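Local coordinates for protein fumarate reductase iron-sulfur subunit (Mycolicibacterium smegmatis, PDB 7D6V) that carries three iron-sulfur clusters in succinate dehydrogenase Sdh1 and probably relays electrons from succinate oxidation in subunit A toward the quinone at the membrane anchor, at residues R9-D14 with G18-Y23; T24-D29 with I37-A42; C155-V158 with E163-E166; L180-L185 with K228-D233. All blocks are in the same frame, centred on the assembly; numbering follows the deposited sequence.

Contact 1. Residues R9-D14 with G18-Y23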
# COMPACT_ATOMS: atom_id res chain seq x y z
N ARG B 9 -16.68 -20.90 6.48
CA ARG B 9 -17.06 -21.76 5.37
C ARG B 9 -16.03 -21.59 4.25
O ARG B 9 -16.33 -21.22 3.12
CB ARG B 9 -18.51 -21.49 4.95
CG ARG B 9 -19.02 -22.44 3.89
CD ARG B 9 -20.47 -22.17 3.49
NE ARG B 9 -20.67 -20.90 2.80
CZ ARG B 9 -21.86 -20.40 2.51
NH1 ARG B 9 -22.96 -21.06 2.86
NH2 ARG B 9 -21.96 -19.24 1.88
N VAL B 10 -14.75 -21.80 4.60
CA VAL B 10 -13.63 -21.53 3.70
C VAL B 10 -13.66 -22.46 2.49
O VAL B 10 -13.94 -23.66 2.60
CB VAL B 10 -12.31 -21.67 4.48
CG1 VAL B 10 -11.11 -21.50 3.56
CG2 VAL B 10 -12.26 -20.67 5.62
N TRP B 11 -13.33 -21.91 1.32
CA TRP B 11 -13.28 -22.67 0.07
C TRP B 11 -11.95 -23.42 -0.05
O TRP B 11 -10.88 -22.83 0.12
CB TRP B 11 -13.46 -21.74 -1.13
CG TRP B 11 -13.58 -22.45 -2.45
CD1 TRP B 11 -14.74 -22.87 -3.04
CD2 TRP B 11 -12.52 -22.82 -3.34
NE1 TRP B 11 -14.46 -23.48 -4.24
CE2 TRP B 11 -13.11 -23.46 -4.44
CE3 TRP B 11 -11.13 -22.67 -3.30
CZ2 TRP B 11 -12.35 -23.95 -5.50
CZ3 TRP B 11 -10.39 -23.16 -4.35
CH2 TRP B 11 -11.00 -23.79 -5.44
N ARG B 12 -12.03 -24.72 -0.34
CA ARG B 12 -10.85 -25.57 -0.52
C ARG B 12 -10.87 -26.20 -1.90
O ARG B 12 -11.93 -26.60 -2.40
CB ARG B 12 -10.79 -26.68 0.54
CG ARG B 12 -10.96 -26.22 1.97
CD ARG B 12 -9.80 -25.38 2.46
NE ARG B 12 -8.50 -25.96 2.13
CZ ARG B 12 -7.82 -26.76 2.93
NH1 ARG B 12 -6.64 -27.23 2.55
NH2 ARG B 12 -8.31 -27.11 4.11
N GLY B 13 -9.71 -26.30 -2.52
CA GLY B 13 -9.58 -26.96 -3.80
C GLY B 13 -8.45 -26.36 -4.61
O GLY B 13 -7.63 -25.62 -4.10
N ASP B 14 -8.44 -26.71 -5.89
CA ASP B 14 -7.45 -26.20 -6.84
C ASP B 14 -8.15 -25.99 -8.18
O ASP B 14 -9.38 -25.97 -8.26
CB ASP B 14 -6.23 -27.13 -6.93
CG ASP B 14 -6.60 -28.57 -7.25
OD1 ASP B 14 -5.97 -29.48 -6.67
OD2 ASP B 14 -7.50 -28.80 -8.08
N GLY B 18 -13.32 -27.64 -6.63
CA GLY B 18 -13.24 -27.22 -5.25
C GLY B 18 -14.60 -27.20 -4.60
O GLY B 18 -15.61 -27.54 -5.22
N GLU B 19 -14.61 -26.77 -3.34
CA GLU B 19 -15.78 -26.88 -2.49
C GLU B 19 -15.57 -26.01 -1.26
O GLU B 19 -14.44 -25.75 -0.86
CB GLU B 19 -16.03 -28.33 -2.08
CG GLU B 19 -17.44 -28.67 -1.69
CD GLU B 19 -17.56 -30.09 -1.20
OE1 GLU B 19 -16.51 -30.71 -0.92
OE2 GLU B 19 -18.69 -30.59 -1.08
N LEU B 20 -16.68 -25.58 -0.66
CA LEU B 20 -16.62 -24.90 0.62
C LEU B 20 -16.60 -25.93 1.75
O LEU B 20 -17.26 -26.97 1.66
CB LEU B 20 -17.82 -23.96 0.80
CG LEU B 20 -17.96 -22.79 -0.17
CD1 LEU B 20 -19.35 -22.18 -0.05
CD2 LEU B 20 -16.90 -21.74 0.07
N HIS B 21 -15.85 -25.63 2.80
CA HIS B 21 -15.71 -26.52 3.94
C HIS B 21 -16.05 -25.76 5.22
O HIS B 21 -15.70 -24.59 5.37
CB HIS B 21 -14.29 -27.09 4.03
CG HIS B 21 -14.04 -28.21 3.08
ND1 HIS B 21 -13.82 -28.01 1.73
CD2 HIS B 21 -13.97 -29.55 3.27
CE1 HIS B 21 -13.63 -29.18 1.14
NE2 HIS B 21 -13.72 -30.13 2.05
N ASP B 22 -16.71 -26.45 6.15
CA ASP B 22 -17.20 -25.84 7.38
C ASP B 22 -16.19 -26.06 8.50
O ASP B 22 -15.88 -27.21 8.84
CB ASP B 22 -18.56 -26.42 7.76
CG ASP B 22 -19.68 -25.91 6.88
OD1 ASP B 22 -19.59 -24.77 6.40
OD2 ASP B 22 -20.66 -26.66 6.67
N TYR B 23 -15.69 -24.97 9.07
CA TYR B 23 -14.77 -25.01 10.20
C TYR B 23 -15.30 -24.16 11.34
O TYR B 23 -15.97 -23.15 11.12
CB TYR B 23 -13.37 -24.52 9.79
CG TYR B 23 -12.74 -25.30 8.67
CD1 TYR B 23 -12.65 -24.77 7.39
CD2 TYR B 23 -12.23 -26.57 8.88
CE1 TYR B 23 -12.07 -25.48 6.36
CE2 TYR B 23 -11.66 -27.29 7.87
CZ TYR B 23 -11.57 -26.74 6.61
OH TYR B 23 -10.99 -27.46 5.59
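Arg12 turns back toward Tyr23 through two bends in its chain, chi2 -68° and chi3 -47°, and its NH2 donates to the phenol: NH2 of Arg12 lies 3.1 Å from OH of Tyr23, slightly tilted from the guanidinium plane. Arg12 NE is also paired with Asp100 in a salt bridge. On the way CG passes 3.4 Å from ND1 of His21, whose side chain crosses at about a right angle. Trp11 takes the other face of the sheet. With CG opposite the backbone N (chi1 -173°), its indole lies flat against the partner strand: Glu19 N is 3.3 Å above the ring plane, toward the rim, and CZ2 comes 3.4 Å from CA of Gly18, which has no side chain to hold it off. CD2 of Leu20 meets the same indole at its edge, and NE1 donates to Gln20 O of the membrane anchor subunit. Between these faces, Arg12 and Glu19 form an antiparallel hydrogen-bonded pair, Arg12 N to Glu19 O at 2.7 Å and Glu19 N to Arg12 O at 2.8 Å. This is the N-terminal hairpin of a plant-type [2Fe-2S] ferredoxin fold. Strand 17-27 edges the sheet within this chain, strand 86-87 runs parallel to 4-14 beyond it, and strand 97-99 touches Trp11 and Arg12.

Contact 2. Residues T24-D29 with I37-A42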
# COMPACT_ATOMS: atom_id res chain seq x y z
N THR B 24 -14.99 -24.57 12.57
CA THR B 24 -15.37 -23.83 13.77
C THR B 24 -14.10 -23.35 14.47
O THR B 24 -13.28 -24.16 14.90
CB THR B 24 -16.19 -24.70 14.72
OG1 THR B 24 -17.37 -25.16 14.05
CG2 THR B 24 -16.60 -23.91 15.95
N VAL B 25 -13.95 -22.03 14.58
CA VAL B 25 -12.75 -21.42 15.13
C VAL B 25 -13.14 -20.46 16.25
O VAL B 25 -14.21 -19.85 16.23
CB VAL B 25 -11.93 -20.68 14.05
CG1 VAL B 25 -10.55 -20.31 14.57
CG2 VAL B 25 -11.81 -21.52 12.79
N GLU B 26 -12.25 -20.33 17.23
CA GLU B 26 -12.45 -19.40 18.34
C GLU B 26 -12.06 -17.99 17.93
O GLU B 26 -10.98 -17.76 17.39
CB GLU B 26 -11.61 -19.85 19.53
CG GLU B 26 -11.70 -18.96 20.74
CD GLU B 26 -10.41 -18.95 21.54
OE1 GLU B 26 -9.44 -18.31 21.10
OE2 GLU B 26 -10.38 -19.59 22.62
N VAL B 27 -12.96 -17.03 18.19
CA VAL B 27 -12.76 -15.64 17.82
C VAL B 27 -12.69 -14.80 19.09
O VAL B 27 -13.54 -14.95 19.98
CB VAL B 27 -13.87 -15.13 16.90
CG1 VAL B 27 -13.69 -13.65 16.60
CG2 VAL B 27 -13.89 -15.92 15.61
N ASN B 28 -11.69 -13.94 19.18
CA ASN B 28 -11.56 -12.98 20.27
C ASN B 28 -11.91 -11.58 19.79
O ASN B 28 -11.97 -11.30 18.60
CB ASN B 28 -10.14 -13.01 20.85
CG ASN B 28 -9.79 -14.32 21.50
OD1 ASN B 28 -10.22 -14.61 22.61
ND2 ASN B 28 -9.01 -15.14 20.80
N ASP B 29 -12.15 -10.69 20.76
CA ASP B 29 -12.46 -9.31 20.44
C ASP B 29 -11.25 -8.61 19.84
O ASP B 29 -10.14 -8.70 20.37
CB ASP B 29 -12.93 -8.57 21.69
CG ASP B 29 -14.33 -8.94 22.10
OD1 ASP B 29 -15.26 -8.80 21.28
OD2 ASP B 29 -14.51 -9.38 23.26
N ILE B 37 -7.83 -17.05 10.20
CA ILE B 37 -7.24 -17.96 9.23
C ILE B 37 -5.93 -18.53 9.75
O ILE B 37 -5.64 -19.72 9.59
CB ILE B 37 -7.06 -17.26 7.87
CG1 ILE B 37 -8.41 -16.77 7.34
CG2 ILE B 37 -6.41 -18.19 6.87
CD1 ILE B 37 -9.35 -17.88 6.94
N HIS B 38 -5.11 -17.69 10.39
CA HIS B 38 -3.86 -18.15 10.96
C HIS B 38 -4.10 -19.16 12.08
O HIS B 38 -3.38 -20.16 12.19
CB HIS B 38 -3.05 -16.97 11.48
CG HIS B 38 -2.42 -16.15 10.40
ND1 HIS B 38 -1.87 -14.91 10.64
CD2 HIS B 38 -2.26 -16.39 9.08
CE1 HIS B 38 -1.39 -14.42 9.51
NE2 HIS B 38 -1.62 -15.30 8.55
N ARG B 39 -5.09 -18.91 12.93
CA ARG B 39 -5.43 -19.86 13.98
C ARG B 39 -5.91 -21.18 13.40
O ARG B 39 -5.55 -22.26 13.90
CB ARG B 39 -6.48 -19.27 14.91
CG ARG B 39 -6.61 -20.00 16.23
CD ARG B 39 -7.78 -19.50 17.05
NE ARG B 39 -7.94 -18.06 16.94
CZ ARG B 39 -7.28 -17.17 17.67
NH1 ARG B 39 -6.39 -17.58 18.57
NH2 ARG B 39 -7.50 -15.88 17.51
N LEU B 40 -6.72 -21.12 12.35
CA LEU B 40 -7.17 -22.34 11.68
C LEU B 40 -6.00 -23.10 11.08
O LEU B 40 -5.96 -24.34 11.11
CB LEU B 40 -8.20 -21.99 10.62
CG LEU B 40 -8.91 -23.15 9.92
CD1 LEU B 40 -9.79 -23.91 10.89
CD2 LEU B 40 -9.72 -22.64 8.75
N GLN B 41 -5.03 -22.38 10.50
CA GLN B 41 -3.83 -23.02 9.97
C GLN B 41 -3.03 -23.71 11.07
O GLN B 41 -2.57 -24.84 10.89
CB GLN B 41 -2.96 -21.99 9.26
CG GLN B 41 -3.05 -22.02 7.76
CD GLN B 41 -2.08 -21.06 7.12
OE1 GLN B 41 -1.54 -20.18 7.78
NE2 GLN B 41 -1.86 -21.23 5.82
N ALA B 42 -2.85 -23.04 12.20
CA ALA B 42 -2.03 -23.58 13.27
C ALA B 42 -2.74 -24.64 14.09
O ALA B 42 -2.07 -25.34 14.86
CB ALA B 42 -1.55 -22.45 14.18
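Val25 and Leu40 have the nearest CA atoms of the two segments, 6.6 Å apart, where strand 24-27 passes helix 37-42. The short axes approach to 8.6 Å with 126° between their N-to-C directions, the helix packing against the strand at a slant. This is the helix that follows the N-terminal hairpin and packs on its sheet, as in plant-type (beta-grasp) ferredoxin domains. Val25 splits its two methyls between helix residues: CG2 meets Leu40 CD1 at 3.7 Å, their side chains at about a right angle, and CG1 lies 3.8 Å from Arg39 CD, near the guanidinium plane. Arg39 leaves the helix with CG opposite its backbone N (chi1 -164°) and bends at chi3, which carries NE to 3.1 Å from the carbonyl O of Glu26. The carboxylate of Glu26 stands over one face of the guanidinium, OE1 4.0 Å from NH1 of Arg39, so this is charge proximity with no N-H aimed at the oxygen. Asn28 ND2 binds OE1 of Glu26 at 3.2 Å from above the carboxylate plane, its amide turned 72° from the guanidinium. The stronger partners lie nearby: Glu31 pairs with Arg39 through a salt bridge and also accepts from Asn28 ND2, while Thr3 holds Asn28 OD1. Leu257 of subunit A packs on Arg39. The chemistry is thus divided: Val25 and Leu40 make the aliphatic part, and beside it the arginine charge is probably balanced chiefly by Glu31, with Glu26 adding a weaker share.

Contact 3. Residues C155-V158 with E163-E166. With F3S (Fe3-s4 cluster), chain G.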
# COMPACT_ATOMS: atom_id res chain seq x y z
N CYS B 155 -14.13 -5.55 -11.10
CA CYS B 155 -14.59 -4.98 -12.36
C CYS B 155 -15.39 -6.02 -13.14
O CYS B 155 -14.97 -7.17 -13.26
CB CYS B 155 -13.40 -4.51 -13.20
SG CYS B 155 -13.85 -3.78 -14.79
N HIS B 156 -16.56 -5.63 -13.65
CA HIS B 156 -17.36 -6.60 -14.39
C HIS B 156 -16.90 -6.79 -15.82
O HIS B 156 -17.29 -7.77 -16.46
CB HIS B 156 -18.83 -6.17 -14.39
CG HIS B 156 -19.10 -4.95 -15.21
ND1 HIS B 156 -19.89 -4.97 -16.34
CD2 HIS B 156 -18.69 -3.67 -15.06
CE1 HIS B 156 -19.95 -3.76 -16.85
NE2 HIS B 156 -19.23 -2.95 -16.10
N VAL B 157 -16.09 -5.87 -16.35
CA VAL B 157 -15.62 -6.00 -17.73
C VAL B 157 -14.83 -7.29 -17.90
O VAL B 157 -15.03 -8.03 -18.87
CB VAL B 157 -14.78 -4.77 -18.13
CG1 VAL B 157 -14.31 -4.90 -19.56
CG2 VAL B 157 -15.58 -3.50 -17.94
N VAL B 158 -13.94 -7.59 -16.96
CA VAL B 158 -13.15 -8.81 -17.01
C VAL B 158 -13.64 -9.87 -16.03
O VAL B 158 -13.39 -11.07 -16.27
CB VAL B 158 -11.66 -8.52 -16.77
CG1 VAL B 158 -11.06 -7.83 -17.98
CG2 VAL B 158 -11.48 -7.66 -15.54
N GLU B 163 -13.32 -13.07 -22.41
CA GLU B 163 -12.84 -12.63 -23.72
C GLU B 163 -12.36 -11.19 -23.70
O GLU B 163 -11.62 -10.79 -24.61
CB GLU B 163 -13.95 -12.79 -24.76
CG GLU B 163 -15.09 -11.80 -24.63
CD GLU B 163 -16.18 -12.29 -23.69
OE1 GLU B 163 -17.13 -11.52 -23.43
OE2 GLU B 163 -16.09 -13.44 -23.22
N ASN B 164 -12.75 -10.41 -22.70
CA ASN B 164 -12.36 -9.01 -22.60
C ASN B 164 -11.03 -8.81 -21.89
O ASN B 164 -10.58 -7.67 -21.74
CB ASN B 164 -13.44 -8.21 -21.87
CG ASN B 164 -14.65 -7.94 -22.75
OD1 ASN B 164 -14.57 -8.04 -23.97
ND2 ASN B 164 -15.76 -7.59 -22.13
N LYS B 165 -10.39 -9.90 -21.44
CA LYS B 165 -9.13 -9.77 -20.71
C LYS B 165 -8.03 -9.20 -21.58
O LYS B 165 -7.21 -8.40 -21.12
CB LYS B 165 -8.72 -11.13 -20.15
CG LYS B 165 -9.57 -11.61 -18.99
CD LYS B 165 -8.92 -11.28 -17.66
CE LYS B 165 -9.59 -12.02 -16.52
NZ LYS B 165 -9.22 -13.46 -16.50
N GLU B 166 -7.99 -9.59 -22.86
CA GLU B 166 -6.94 -9.13 -23.75
C GLU B 166 -7.19 -7.72 -24.28
O GLU B 166 -6.26 -7.10 -24.80
CB GLU B 166 -6.78 -10.09 -24.93
CG GLU B 166 -8.05 -10.27 -25.74
CD GLU B 166 -7.77 -10.68 -27.17
OE1 GLU B 166 -6.90 -11.55 -27.37
OE2 GLU B 166 -8.41 -10.12 -28.08
FE1 F3S G . -14.32 -1.14 -13.23
FE3 F3S G . -14.62 1.28 -12.11
FE4 F3S G . -14.87 1.10 -14.78
S1 F3S G . -15.61 -0.62 -11.51
S2 F3S G . -15.71 -0.98 -15.07
S3 F3S G . -12.95 0.67 -13.57
S4 F3S G . -16.00 2.52 -13.43
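Val157 faces both ways, with CG2 3.8 Å from sulfur S2 of the [3Fe-4S] cluster and CG1 4.0 Å from ND2 of Asn164. The two methyls can do this because CG1 stands opposite the backbone N (chi1 -179°) and CG2 opposite the carbonyl carbon. Asn164 answers with its amide, ND2 donating a weak bond of 3.4 Å to Val157 O, and its CB packs beside the same carbonyl. Next along, Val158 lies along Lys165, CG1 3.9 Å from Lys165 CA and CB 4.0 Å from Lys165 CD, partway down the side chain. Cys155, just ahead of these valines, belongs to the cluster pocket, with SG 3.1 Å from iron FE1, longer than a usual iron-thiolate bond. It is also the last cysteine of the CxxCxxCxxxC run typical of dicluster ferredoxin domains, in which the fourth cysteine turns to the neighbouring cluster. As N-cap of helix 156-159 it accepts from Val157 N, a weak capping bond of 3.4 Å to SG that ties the thiolate to the backbone of its own turn. Further out, a salt bridge to Glu162 holds Lys165 NZ, and His156 is hydrogen-bonded through NE2 to Asn204 OD1 and through ND1 to Glu136 OE2 of the membrane anchor subunit. That subunit closes over this side: its Tyr141 O accepts from Asn164 ND2, and its Arg18 donates to Val158 O.

Contact 4. Residues L180-L185 with K228-D233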
# COMPACT_ATOMS: atom_id res chain seq x y z
N LEU B 180 0.52 8.74 -15.08
CA LEU B 180 1.62 9.14 -15.95
C LEU B 180 1.23 10.33 -16.83
O LEU B 180 2.09 11.15 -17.17
CB LEU B 180 2.06 7.96 -16.82
CG LEU B 180 2.89 6.91 -16.09
CD1 LEU B 180 3.02 5.66 -16.94
CD2 LEU B 180 4.26 7.47 -15.75
N ASP B 181 -0.04 10.44 -17.20
CA ASP B 181 -0.50 11.56 -18.01
C ASP B 181 -0.51 12.87 -17.23
O ASP B 181 -0.26 13.93 -17.80
CB ASP B 181 -1.90 11.26 -18.56
CG ASP B 181 -2.23 12.07 -19.78
OD1 ASP B 181 -1.57 11.89 -20.82
OD2 ASP B 181 -3.17 12.89 -19.72
N MET B 182 -0.80 12.81 -15.93
CA MET B 182 -0.83 14.01 -15.10
C MET B 182 0.52 14.33 -14.47
O MET B 182 0.62 15.30 -13.72
CB MET B 182 -1.89 13.87 -14.01
CG MET B 182 -3.31 14.03 -14.52
SD MET B 182 -4.54 13.30 -13.43
CE MET B 182 -5.89 13.04 -14.57
N HIS B 183 1.55 13.54 -14.75
CA HIS B 183 2.89 13.86 -14.27
C HIS B 183 3.38 15.14 -14.95
O HIS B 183 3.38 15.21 -16.18
CB HIS B 183 3.85 12.71 -14.55
CG HIS B 183 5.13 12.78 -13.79
ND1 HIS B 183 6.05 13.79 -13.97
CD2 HIS B 183 5.66 11.96 -12.85
CE1 HIS B 183 7.08 13.60 -13.17
NE2 HIS B 183 6.87 12.49 -12.48
N PRO B 184 3.79 16.15 -14.19
CA PRO B 184 4.18 17.43 -14.82
C PRO B 184 5.42 17.33 -15.70
O PRO B 184 5.60 18.20 -16.56
CB PRO B 184 4.43 18.35 -13.61
CG PRO B 184 4.61 17.44 -12.45
CD PRO B 184 3.77 16.24 -12.72
N LEU B 185 6.26 16.31 -15.53
CA LEU B 185 7.50 16.22 -16.28
C LEU B 185 7.51 15.09 -17.30
O LEU B 185 8.53 14.90 -17.98
CB LEU B 185 8.68 16.06 -15.32
CG LEU B 185 9.03 17.30 -14.49
CD1 LEU B 185 10.25 17.04 -13.64
CD2 LEU B 185 9.25 18.50 -15.39
N LYS B 228 -11.30 9.74 -19.90
CA LYS B 228 -12.31 9.65 -20.95
C LYS B 228 -12.56 11.01 -21.58
O LYS B 228 -12.75 11.12 -22.80
CB LYS B 228 -13.61 9.08 -20.38
CG LYS B 228 -13.58 7.57 -20.20
CD LYS B 228 -14.81 7.08 -19.47
CE LYS B 228 -14.84 5.57 -19.39
NZ LYS B 228 -15.43 4.95 -20.60
N GLU B 229 -12.56 12.07 -20.77
CA GLU B 229 -12.72 13.42 -21.31
C GLU B 229 -11.54 13.81 -22.19
O GLU B 229 -11.72 14.46 -23.23
CB GLU B 229 -12.92 14.41 -20.17
CG GLU B 229 -14.26 14.29 -19.48
CD GLU B 229 -15.42 14.65 -20.39
OE1 GLU B 229 -15.51 15.82 -20.81
OE2 GLU B 229 -16.25 13.76 -20.68
N ARG B 230 -10.32 13.44 -21.80
CA ARG B 230 -9.16 13.72 -22.63
C ARG B 230 -9.19 12.93 -23.94
O ARG B 230 -8.84 13.44 -25.01
CB ARG B 230 -7.88 13.44 -21.85
CG ARG B 230 -7.75 14.31 -20.61
CD ARG B 230 -6.55 13.97 -19.76
NE ARG B 230 -6.46 14.87 -18.62
CZ ARG B 230 -5.32 15.29 -18.08
NH1 ARG B 230 -4.16 14.89 -18.57
NH2 ARG B 230 -5.35 16.11 -17.04
N VAL B 231 -9.62 11.67 -23.87
CA VAL B 231 -9.77 10.87 -25.08
C VAL B 231 -10.83 11.49 -25.99
O VAL B 231 -10.68 11.49 -27.22
CB VAL B 231 -10.11 9.41 -24.72
CG1 VAL B 231 -10.56 8.65 -25.95
CG2 VAL B 231 -8.91 8.74 -24.09
N ALA B 232 -11.91 12.02 -25.41
CA ALA B 232 -12.92 12.70 -26.21
C ALA B 232 -12.36 13.97 -26.84
O ALA B 232 -12.72 14.32 -27.96
CB ALA B 232 -14.14 13.01 -25.35
N ASP B 233 -11.50 14.69 -26.11
CA ASP B 233 -10.76 15.80 -26.70
C ASP B 233 -10.04 15.35 -27.96
O ASP B 233 -10.12 16.01 -29.00
CB ASP B 233 -9.74 16.35 -25.71
CG ASP B 233 -10.33 17.33 -24.74
OD1 ASP B 233 -11.50 17.72 -24.90
OD2 ASP B 233 -9.60 17.73 -23.81
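Asp181 and Arg230 reach toward each other from backbones about 10.1 Å apart at CA, their side chains sliding past one another in opposite directions. Arg230 runs out extended from CG to NE, while Asp181 places CG opposite its own backbone N (chi1 -158°), which aims the carboxylate at the helix. The planes of the two groups are 68° apart, so the salt bridge is not the flat two-pronged kind. NH1 of Arg230 alone donates, to OD2 of Asp181, arriving on the anti side of that oxygen and somewhat out of the carboxylate plane. Its N-H...O angle is 132°, a bent bond; the modelled length of 2.5 Å is too short to carry weight at this resolution. Arg230 CD also lies 3.5 Å from OD2 of Asp181.

Met182 deals with the other terminal nitrogen. Its side chain crosses Arg230 at a slant, with CG 3.9 Å from NH2 of Arg230 and CE 3.9 Å above the guanidinium plane, toward its rim. One flat side of the cation is thereby covered by a methyl while its edge meets the carboxylate.

Met182, just after the end of helix 171-181, also packs on Arg138, Ser139 and Phe142 of helix 133-142 and on Pro226. Arg230 touches Lys191 of helix 191-196, whose ammonium makes a long, weak ion pair with Asp181. The contact therefore joins the C-terminal end of helix 171-181 to helix 219-235, beside the membrane anchor subunit, whose Leu217 packs on Arg230 and whose Lys218 donates to Asp181 O.

In the fold
Contacts 1 and 2 share strand 17-27 and meet directly, Tyr23 CB lying 3.8 Å from Leu40 CD1; both belong to the [2Fe-2S] domain. Contact 1 is a surface hairpin held largely by backbone hydrogen bonds, whereas contact 2 is partly buried and sets a helix against a strand through side chains. Contacts 3 and 4 are buried, small and built by residues from helices and loops. Contact 3 borders the [3Fe-4S] cluster with weak polar bonds and aliphatic packing, and contact 4 relies on one salt bridge; the centres of contacts 3 and 4 lie about 23 Å apart. Contacts 1 and 4 lie on opposite sides of the chain's centre, about 45 Å between centres.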